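Local coordinates for protein nucleoporin nup120 (PDB 4GQ2) that serves as a structural component of the nuclear pore complex, whose nucleoporins can also dock transiently associated nuclear transport factors, at residues F408-S416 with F590-Y598; M252-K260 with E271-L280. One frame throughout, in Å; residues are numbered along the deposited sequence.

Interaction 1: F408-S416 with F590-Y598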
loop_
_atom_site.group_PDB
_atom_site.type_symbol
_atom_site.label_atom_id
_atom_site.label_comp_id
_atom_site.label_asym_id
_atom_site.label_seq_id
_atom_site.Cartn_x
_atom_site.Cartn_y
_atom_site.Cartn_z
ATOM N N PHE A 408 -16.076 -11.282 3.684
ATOM C CA PHE A 408 -15.811 -11.283 5.126
ATOM C C PHE A 408 -17.062 -10.922 5.936
ATOM O O PHE A 408 -17.919 -10.184 5.464
ATOM C CB PHE A 408 -14.645 -10.357 5.480
ATOM C CG PHE A 408 -14.895 -8.901 5.179
ATOM C CD1 PHE A 408 -14.688 -8.393 3.896
ATOM C CD2 PHE A 408 -15.317 -8.029 6.186
ATOM C CE1 PHE A 408 -14.913 -7.048 3.624
ATOM C CE2 PHE A 408 -15.543 -6.683 5.918
ATOM C CZ PHE A 408 -15.335 -6.192 4.637
ATOM N N ASP A 409 -17.167 -11.458 7.147
ATOM C CA ASP A 409 -18.243 -11.083 8.053
ATOM C C ASP A 409 -17.967 -9.698 8.624
ATOM O O ASP A 409 -16.820 -9.250 8.656
ATOM C CB ASP A 409 -18.389 -12.096 9.192
ATOM C CG ASP A 409 -18.904 -13.445 8.720
ATOM O OD1 ASP A 409 -19.427 -13.541 7.587
ATOM O OD2 ASP A 409 -18.785 -14.416 9.495
ATOM N N VAL A 410 -19.029 -9.028 9.057
ATOM C CA VAL A 410 -18.928 -7.738 9.704
ATOM C C VAL A 410 -17.961 -7.848 10.890
ATOM O O VAL A 410 -18.164 -8.684 11.768
ATOM C CB VAL A 410 -20.330 -7.238 10.131
ATOM C CG1 VAL A 410 -20.233 -6.142 11.179
ATOM C CG2 VAL A 410 -21.109 -6.744 8.918
ATOM N N PRO A 411 -16.889 -7.024 10.895
ATOM C CA PRO A 411 -15.856 -7.112 11.928
ATOM C C PRO A 411 -16.399 -6.953 13.341
ATOM O O PRO A 411 -17.164 -6.022 13.612
ATOM C CB PRO A 411 -14.903 -5.945 11.607
ATOM C CG PRO A 411 -15.488 -5.217 10.437
ATOM C CD PRO A 411 -16.494 -6.117 9.796
ATOM N N THR A 412 -15.976 -7.848 14.231
ATOM C CA THR A 412 -16.409 -7.836 15.628
ATOM C C THR A 412 -15.272 -7.344 16.505
ATOM O O THR A 412 -15.451 -7.097 17.697
ATOM C CB THR A 412 -16.839 -9.243 16.092
ATOM O OG1 THR A 412 -15.824 -10.195 15.737
ATOM C CG2 THR A 412 -18.160 -9.643 15.438
ATOM N N ASN A 413 -14.095 -7.229 15.895
ATOM C CA ASN A 413 -12.927 -6.637 16.524
ATOM C C ASN A 413 -12.292 -5.668 15.524
ATOM O O ASN A 413 -12.571 -5.750 14.322
ATOM C CB ASN A 413 -11.944 -7.731 16.949
ATOM C CG ASN A 413 -11.154 -8.284 15.782
ATOM O OD1 ASN A 413 -10.166 -7.691 15.353
ATOM N ND2 ASN A 413 -11.579 -9.421 15.267
ATOM N N MET A 414 -11.434 -4.768 16.000
ATOM C CA MET A 414 -10.888 -3.724 15.125
ATOM C C MET A 414 -9.429 -3.923 14.703
ATOM O O MET A 414 -8.820 -2.999 14.165
ATOM C CB MET A 414 -11.103 -2.324 15.723
ATOM C CG MET A 414 -12.568 -1.914 15.882
ATOM S SD MET A 414 -13.415 -1.503 14.337
ATOM C CE MET A 414 -14.433 -2.960 14.065
ATOM N N SER A 415 -8.892 -5.127 14.906
ATOM C CA SER A 415 -7.495 -5.449 14.518
ATOM C C SER A 415 -7.141 -5.080 13.081
ATOM O O SER A 415 -6.030 -4.638 12.824
ATOM C CB SER A 415 -7.167 -6.918 14.764
ATOM O OG SER A 415 -8.023 -7.752 14.007
ATOM N N SER A 416 -8.090 -5.242 12.160
ATOM C CA SER A 416 -7.926 -4.765 10.780
ATOM C C SER A 416 -8.923 -3.648 10.416
ATOM O O SER A 416 -9.179 -3.385 9.236
ATOM C CB SER A 416 -8.052 -5.930 9.794
ATOM O OG SER A 416 -6.912 -6.775 9.854
ATOM N N PHE A 590 -11.422 -15.037 8.088
ATOM C CA PHE A 590 -10.802 -13.721 7.935
ATOM C C PHE A 590 -10.682 -13.002 9.277
ATOM O O PHE A 590 -9.644 -12.419 9.587
ATOM C CB PHE A 590 -11.603 -12.853 6.953
ATOM C CG PHE A 590 -11.098 -11.435 6.847
ATOM C CD1 PHE A 590 -11.553 -10.451 7.719
ATOM C CD2 PHE A 590 -10.149 -11.089 5.885
ATOM C CE1 PHE A 590 -11.078 -9.150 7.635
ATOM C CE2 PHE A 590 -9.672 -9.787 5.794
ATOM C CZ PHE A 590 -10.138 -8.814 6.671
ATOM N N SER A 591 -11.755 -13.057 10.060
ATOM C CA SER A 591 -11.837 -12.380 11.348
ATOM C C SER A 591 -10.865 -12.974 12.374
ATOM O O SER A 591 -10.228 -12.240 13.127
ATOM C CB SER A 591 -13.286 -12.422 11.854
ATOM O OG SER A 591 -13.373 -12.111 13.236
ATOM N N THR A 592 -10.759 -14.299 12.399
ATOM C CA THR A 592 -9.814 -14.982 13.281
ATOM C C THR A 592 -8.381 -14.678 12.851
ATOM O O THR A 592 -7.528 -14.401 13.693
ATOM C CB THR A 592 -10.053 -16.514 13.315
ATOM O OG1 THR A 592 -11.386 -16.790 13.772
ATOM C CG2 THR A 592 -9.069 -17.201 14.244
ATOM N N LEU A 593 -8.129 -14.718 11.542
ATOM C CA LEU A 593 -6.800 -14.436 10.990
ATOM C C LEU A 593 -6.328 -13.047 11.358
ATOM O O LEU A 593 -5.146 -12.829 11.652
ATOM C CB LEU A 593 -6.799 -14.567 9.467
ATOM C CG LEU A 593 -6.637 -15.981 8.913
ATOM C CD1 LEU A 593 -6.564 -15.963 7.390
ATOM C CD2 LEU A 593 -5.397 -16.641 9.507
ATOM N N SER A 594 -7.271 -12.110 11.346
ATOM C CA SER A 594 -6.980 -10.719 11.628
ATOM C C SER A 594 -6.562 -10.565 13.088
ATOM O O SER A 594 -5.690 -9.750 13.413
ATOM C CB SER A 594 -8.196 -9.861 11.280
ATOM O OG SER A 594 -7.976 -8.509 11.608
ATOM N N GLU A 595 -7.164 -11.371 13.958
ATOM C CA GLU A 595 -6.827 -11.358 15.382
ATOM C C GLU A 595 -5.476 -12.025 15.631
ATOM O O GLU A 595 -4.698 -11.582 16.486
ATOM C CB GLU A 595 -7.924 -12.037 16.211
ATOM C CG GLU A 595 -9.246 -11.282 16.198
ATOM C CD GLU A 595 -10.281 -11.856 17.148
ATOM O OE1 GLU A 595 -10.928 -12.868 16.792
ATOM O OE2 GLU A 595 -10.465 -11.275 18.242
ATOM N N ILE A 596 -5.207 -13.088 14.870
ATOM C CA ILE A 596 -3.958 -13.829 14.966
ATOM C C ILE A 596 -2.761 -12.956 14.559
ATOM O O ILE A 596 -1.724 -12.935 15.246
ATOM C CB ILE A 596 -4.036 -15.132 14.148
ATOM C CG1 ILE A 596 -4.835 -16.178 14.929
ATOM C CG2 ILE A 596 -2.651 -15.662 13.815
ATOM C CD1 ILE A 596 -5.242 -17.393 14.113
ATOM N N ARG A 597 -2.917 -12.211 13.469
ATOM C CA ARG A 597 -1.837 -11.361 12.984
ATOM C C ARG A 597 -1.546 -10.197 13.935
ATOM O O ARG A 597 -0.398 -9.781 14.085
ATOM C CB ARG A 597 -2.121 -10.896 11.562
ATOM C CG ARG A 597 -2.163 -12.072 10.596
ATOM C CD ARG A 597 -2.551 -11.676 9.176
ATOM N NE ARG A 597 -2.412 -12.844 8.312
ATOM C CZ ARG A 597 -3.103 -13.066 7.200
ATOM N NH1 ARG A 597 -4.000 -12.194 6.778
ATOM N NH2 ARG A 597 -2.890 -14.177 6.507
ATOM N N TYR A 598 -2.586 -9.711 14.605
ATOM C CA TYR A 598 -2.433 -8.718 15.661
ATOM C C TYR A 598 -1.668 -9.282 16.865
ATOM O O TYR A 598 -0.827 -8.602 17.428
ATOM C CB TYR A 598 -3.807 -8.185 16.098
ATOM C CG TYR A 598 -3.738 -7.283 17.310
ATOM C CD1 TYR A 598 -3.704 -7.820 18.597
ATOM C CD2 TYR A 598 -3.688 -5.888 17.171
ATOM C CE1 TYR A 598 -3.627 -7.002 19.716
ATOM C CE2 TYR A 598 -3.617 -5.061 18.286
ATOM C CZ TYR A 598 -3.589 -5.622 19.551
ATOM O OH TYR A 598 -3.522 -4.812 20.658
HETATM O O HOH W 1 -4.968 -7.505 12.071
#

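Interaction 2: M252-K260 with E271-L280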
loop_
_atom_site.group_PDB
_atom_site.type_symbol
_atom_site.label_atom_id
_atom_site.label_comp_id
_atom_site.label_asym_id
_atom_site.label_seq_id
_atom_site.Cartn_x
_atom_site.Cartn_y
_atom_site.Cartn_z
ATOM N N MET A 252 4.924 -13.533 -47.082
ATOM C CA MET A 252 3.479 -13.354 -47.118
ATOM C C MET A 252 2.751 -14.685 -47.235
ATOM O O MET A 252 3.258 -15.635 -47.839
ATOM C CB MET A 252 3.082 -12.445 -48.282
ATOM C CG MET A 252 3.959 -11.210 -48.440
ATOM S SD MET A 252 3.793 -10.401 -50.043
ATOM C CE MET A 252 4.389 -11.662 -51.165
ATOM N N LEU A 253 1.564 -14.738 -46.639
ATOM C CA LEU A 253 0.640 -15.844 -46.811
ATOM C C LEU A 253 -0.632 -15.332 -47.477
ATOM O O LEU A 253 -1.169 -14.287 -47.088
ATOM C CB LEU A 253 0.324 -16.503 -45.468
ATOM C CG LEU A 253 -0.609 -17.716 -45.473
ATOM C CD1 LEU A 253 -0.148 -18.794 -46.446
ATOM C CD2 LEU A 253 -0.718 -18.287 -44.073
ATOM N N SER A 254 -1.104 -16.069 -48.483
ATOM C CA SER A 254 -2.252 -15.642 -49.291
ATOM C C SER A 254 -3.563 -16.288 -48.848
ATOM O O SER A 254 -3.558 -17.263 -48.101
ATOM C CB SER A 254 -1.999 -15.936 -50.771
ATOM O OG SER A 254 -1.873 -17.329 -50.991
ATOM N N LEU A 255 -4.681 -15.739 -49.324
ATOM C CA LEU A 255 -6.007 -16.282 -49.032
ATOM C C LEU A 255 -6.131 -17.730 -49.515
ATOM O O LEU A 255 -6.849 -18.530 -48.912
ATOM C CB LEU A 255 -7.104 -15.401 -49.651
ATOM C CG LEU A 255 -8.576 -15.689 -49.306
ATOM C CD1 LEU A 255 -8.922 -15.264 -47.883
ATOM C CD2 LEU A 255 -9.509 -15.009 -50.297
ATOM N N ASP A 256 -5.425 -18.060 -50.596
ATOM C CA ASP A 256 -5.374 -19.438 -51.090
ATOM C C ASP A 256 -4.101 -20.190 -50.656
ATOM O O ASP A 256 -3.490 -20.920 -51.441
ATOM C CB ASP A 256 -5.625 -19.511 -52.613
ATOM C CG ASP A 256 -4.478 -18.939 -53.452
ATOM O OD1 ASP A 256 -3.567 -18.266 -52.913
ATOM O OD2 ASP A 256 -4.492 -19.174 -54.680
ATOM N N TYR A 257 -3.728 -20.007 -49.389
ATOM C CA TYR A 257 -2.701 -20.818 -48.713
ATOM C C TYR A 257 -1.380 -20.998 -49.479
ATOM O O TYR A 257 -0.842 -22.102 -49.565
ATOM C CB TYR A 257 -3.282 -22.163 -48.226
ATOM C CG TYR A 257 -4.639 -22.500 -48.817
ATOM C CD1 TYR A 257 -5.816 -22.033 -48.222
ATOM C CD2 TYR A 257 -4.747 -23.270 -49.976
ATOM C CE1 TYR A 257 -7.058 -22.323 -48.765
ATOM C CE2 TYR A 257 -5.985 -23.561 -50.529
ATOM C CZ TYR A 257 -7.138 -23.088 -49.916
ATOM O OH TYR A 257 -8.368 -23.382 -50.457
ATOM N N LYS A 258 -0.868 -19.896 -50.020
ATOM C CA LYS A 258 0.459 -19.867 -50.626
ATOM C C LYS A 258 1.467 -19.101 -49.761
ATOM O O LYS A 258 1.242 -17.944 -49.401
ATOM C CB LYS A 258 0.408 -19.248 -52.027
ATOM C CG LYS A 258 0.318 -20.239 -53.176
ATOM C CD LYS A 258 -1.113 -20.471 -53.623
ATOM C CE LYS A 258 -1.153 -21.210 -54.950
ATOM N NZ LYS A 258 -2.536 -21.629 -55.298
ATOM N N LEU A 259 2.580 -19.753 -49.440
ATOM C CA LEU A 259 3.669 -19.117 -48.704
ATOM C C LEU A 259 4.657 -18.482 -49.685
ATOM O O LEU A 259 5.403 -19.185 -50.368
ATOM C CB LEU A 259 4.363 -20.130 -47.781
ATOM C CG LEU A 259 5.392 -19.640 -46.749
ATOM C CD1 LEU A 259 4.822 -18.587 -45.804
ATOM C CD2 LEU A 259 5.951 -20.813 -45.957
ATOM N N LYS A 260 4.648 -17.152 -49.740
ATOM C CA LYS A 260 5.414 -16.396 -50.729
ATOM C C LYS A 260 6.546 -15.590 -50.104
ATOM O O LYS A 260 6.391 -15.001 -49.031
ATOM C CB LYS A 260 4.498 -15.438 -51.498
ATOM C CG LYS A 260 3.149 -16.023 -51.886
ATOM C CD LYS A 260 2.391 -15.113 -52.839
ATOM C CE LYS A 260 1.089 -15.772 -53.270
ATOM N NZ LYS A 260 0.368 -15.003 -54.322
ATOM N N GLU A 271 10.022 -16.831 -54.579
ATOM C CA GLU A 271 9.678 -18.192 -54.192
ATOM C C GLU A 271 8.244 -18.272 -53.687
ATOM O O GLU A 271 7.757 -17.365 -53.017
ATOM C CB GLU A 271 10.658 -18.701 -53.131
ATOM C CG GLU A 271 11.163 -20.116 -53.383
ATOM C CD GLU A 271 10.464 -21.163 -52.543
ATOM O OE1 GLU A 271 9.290 -20.953 -52.172
ATOM O OE2 GLU A 271 11.097 -22.202 -52.257
ATOM N N THR A 272 7.577 -19.366 -54.031
ATOM C CA THR A 272 6.190 -19.592 -53.656
ATOM C C THR A 272 6.022 -21.069 -53.344
ATOM O O THR A 272 6.598 -21.915 -54.025
ATOM C CB THR A 272 5.236 -19.214 -54.802
ATOM O OG1 THR A 272 5.704 -18.023 -55.446
ATOM C CG2 THR A 272 3.830 -18.989 -54.287
ATOM N N ILE A 273 5.248 -21.373 -52.306
ATOM C CA ILE A 273 4.914 -22.755 -51.971
ATOM C C ILE A 273 3.422 -22.865 -51.698
ATOM O O ILE A 273 2.882 -22.120 -50.881
ATOM C CB ILE A 273 5.677 -23.257 -50.729
ATOM C CG1 ILE A 273 7.186 -23.087 -50.907
ATOM C CG2 ILE A 273 5.330 -24.715 -50.435
ATOM C CD1 ILE A 273 7.962 -23.168 -49.613
ATOM N N GLU A 274 2.760 -23.790 -52.385
ATOM C CA GLU A 274 1.376 -24.113 -52.065
ATOM C C GLU A 274 1.345 -25.016 -50.838
ATOM O O GLU A 274 2.037 -26.034 -50.783
ATOM C CB GLU A 274 0.661 -24.772 -53.252
ATOM C CG GLU A 274 -0.783 -25.167 -52.964
ATOM C CD GLU A 274 -1.633 -25.292 -54.213
ATOM O OE1 GLU A 274 -1.234 -26.020 -55.148
ATOM O OE2 GLU A 274 -2.716 -24.668 -54.253
ATOM N N LEU A 275 0.549 -24.618 -49.853
ATOM C CA LEU A 275 0.350 -25.405 -48.642
ATOM C C LEU A 275 -0.936 -26.215 -48.758
ATOM O O LEU A 275 -1.694 -26.054 -49.720
ATOM C CB LEU A 275 0.288 -24.490 -47.414
ATOM C CG LEU A 275 1.343 -23.387 -47.265
ATOM C CD1 LEU A 275 0.901 -22.376 -46.217
ATOM C CD2 LEU A 275 2.720 -23.950 -46.935
ATOM N N SER A 276 -1.184 -27.069 -47.766
ATOM C CA SER A 276 -2.356 -27.949 -47.752
ATOM C C SER A 276 -3.690 -27.201 -47.624
ATOM O O SER A 276 -3.715 -25.986 -47.412
ATOM C CB SER A 276 -2.209 -28.999 -46.649
ATOM O OG SER A 276 -1.653 -28.424 -45.484
ATOM N N GLN A 277 -4.794 -27.935 -47.751
ATOM C CA GLN A 277 -6.120 -27.322 -47.882
ATOM C C GLN A 277 -7.098 -27.633 -46.743
ATOM O O GLN A 277 -7.335 -28.797 -46.408
ATOM C CB GLN A 277 -6.744 -27.692 -49.236
ATOM C CG GLN A 277 -6.012 -27.108 -50.439
ATOM C CD GLN A 277 -6.552 -27.592 -51.773
ATOM O OE1 GLN A 277 -7.576 -28.278 -51.841
ATOM N NE2 GLN A 277 -5.860 -27.235 -52.849
ATOM N N THR A 278 -7.646 -26.563 -46.165
ATOM C CA THR A 278 -8.751 -26.596 -45.196
ATOM C C THR A 278 -9.403 -25.214 -45.177
ATOM O O THR A 278 -8.798 -24.239 -45.633
ATOM C CB THR A 278 -8.286 -26.947 -43.762
ATOM O OG1 THR A 278 -6.896 -26.633 -43.609
ATOM C CG2 THR A 278 -8.511 -28.427 -43.459
ATOM N N ILE A 279 -10.628 -25.122 -44.662
ATOM C CA ILE A 279 -11.280 -23.818 -44.518
ATOM C C ILE A 279 -10.639 -23.063 -43.346
ATOM O O ILE A 279 -10.516 -23.603 -42.242
ATOM C CB ILE A 279 -12.833 -23.918 -44.421
ATOM C CG1 ILE A 279 -13.320 -24.268 -43.007
ATOM C CG2 ILE A 279 -13.382 -24.900 -45.449
ATOM C CD1 ILE A 279 -13.865 -23.085 -42.228
ATOM N N LEU A 280 -10.200 -21.833 -43.608
ATOM C CA LEU A 280 -9.480 -21.027 -42.611
ATOM C C LEU A 280 -10.260 -19.834 -42.030
ATOM O O LEU A 280 -9.962 -19.397 -40.913
ATOM C CB LEU A 280 -8.106 -20.586 -43.145
ATOM C CG LEU A 280 -7.943 -19.928 -44.520
ATOM C CD1 LEU A 280 -8.264 -18.440 -44.490
ATOM C CD2 LEU A 280 -6.523 -20.148 -45.019
#

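Interaction 1: F408-S416 with F590-Y598
Ser594 OG, a buried hydroxyl of helix 590-605, is met by two serine hydroxyls of the loop 408-416. It forms a hydrogen bond of 2.7 Å with Ser416 OG, in which either oxygen may be the donor, and it lies 2.5 Å from Ser415 OG, where a bond is not settled, because the one proton of Ser594 has another acceptor within reach. With OG anti to the backbone N (chi1 177°), Ser594 turns its hydroxyl out from the helix toward this pair. Ser415 OG in turn donates to Asn413 OD1 at 2.5 Å, in the carbonyl plane. The same amide oxygen accepts from Ser415 N at 2.9 Å, so two donors from one residue fix the rotation of the amide. A water molecule adds a bridge between the backbones, donating to Ser594 O and, weakly, to Ser415 O.

The amide of Asn413 lies stacked on the carboxylate of Glu595, their planes 15° apart, and ND2 comes within 3.1 Å of Glu595 CG. At the other end of the contact Phe408 CB makes an off-centre CH-pi contact with the Phe590 ring, 4.2 Å from its centroid. The two rings themselves meet obliquely, and Phe408 also packs edge-to-face with Tyr500. On the far side of the serine cluster, Ser415 CB rests against Tyr598 CB, while Tyr598 OH is hydrogen-bonded to the chain of another protein. Acceptance of Ser415 N by Asn413 OD1 makes an Asx turn, and the loop bent in this way, which leads into helix 419-428, rests on helix 590-605.

Interaction 2: M252-K260 with E271-L280
Lys258 NZ makes salt bridges to Glu274 OE2 and Asp256 OD2, each at 3.2 Å, tying the two segments together through one ammonium group. It approaches each carboxylate from above its plane, and the chain of Lys258 bends at chi2 (95°) to bring NZ there. Shared between two acids and also in a cation-pi contact with Phe217, this lysine would be expected to keep its positive charge. Asp256 is steadied through its other oxygen, OD1, which accepts from Ser254 OG; that hydroxyl accepts in turn from Lys258 N, bracing the type I turn from Ser254 to Tyr257.

Beneath this network runs the antiparallel pairing. Leu259 and Ile273 form a hydrogen-bonded pair, with Leu259 N to Ile273 O at 2.8 Å and Ile273 N to Leu259 O at 2.9 Å. Beyond the last bridge, Leu275 N donates to Tyr257 O at 2.9 Å, almost straight along the carbonyl bond. Strands 258-263 and 268-274 are the last two of a four-stranded antiparallel sheet, one blade of the beta-propeller.

On the Lys258 face, Thr272 CG2 touches the CG atoms of both Lys258 and Lys260. On the opposite face, which carries Leu259 and Ile273, the contacts are apolar: Leu275 CD2 lies near Leu259 CB, and Leu275 CD1 meets Leu253 CD1 at 3.7 Å. Leu275 also packs on Leu300, Tyr302 and Tyr313 of the following sheet. Past the strand end, the chain curls round the Tyr257 ring. Gln277 CG approaches CE2 of that ring to 3.5 Å, its side chain crossing at about a right angle, whereas Leu280 CD2 lies in the ring plane at its edge, 3.8 Å from Tyr257 CD1.

How the interactions relate
The two contacts lie on opposite sides of the chain's centre, about 63 Å apart between their centres and about 46 Å between nearest atoms, and they share no sheet or helix. Interaction 2 closes along the chain before interaction 1 opens. It is local, joining strands of one hairpin within a single propeller blade. The segments of interaction 1, the loop between strand 390-395 and helix 419-428 and part of helix 590-605, are 174 residues apart at their closest ends. The later strands 520-525, 532-536 and 539-544 return to the sheet that contains 390-395. Interaction 2 thus pairs the last two strands of a blade, while interaction 1 joins a loop to a helix far along the chain, close to another protein's chain.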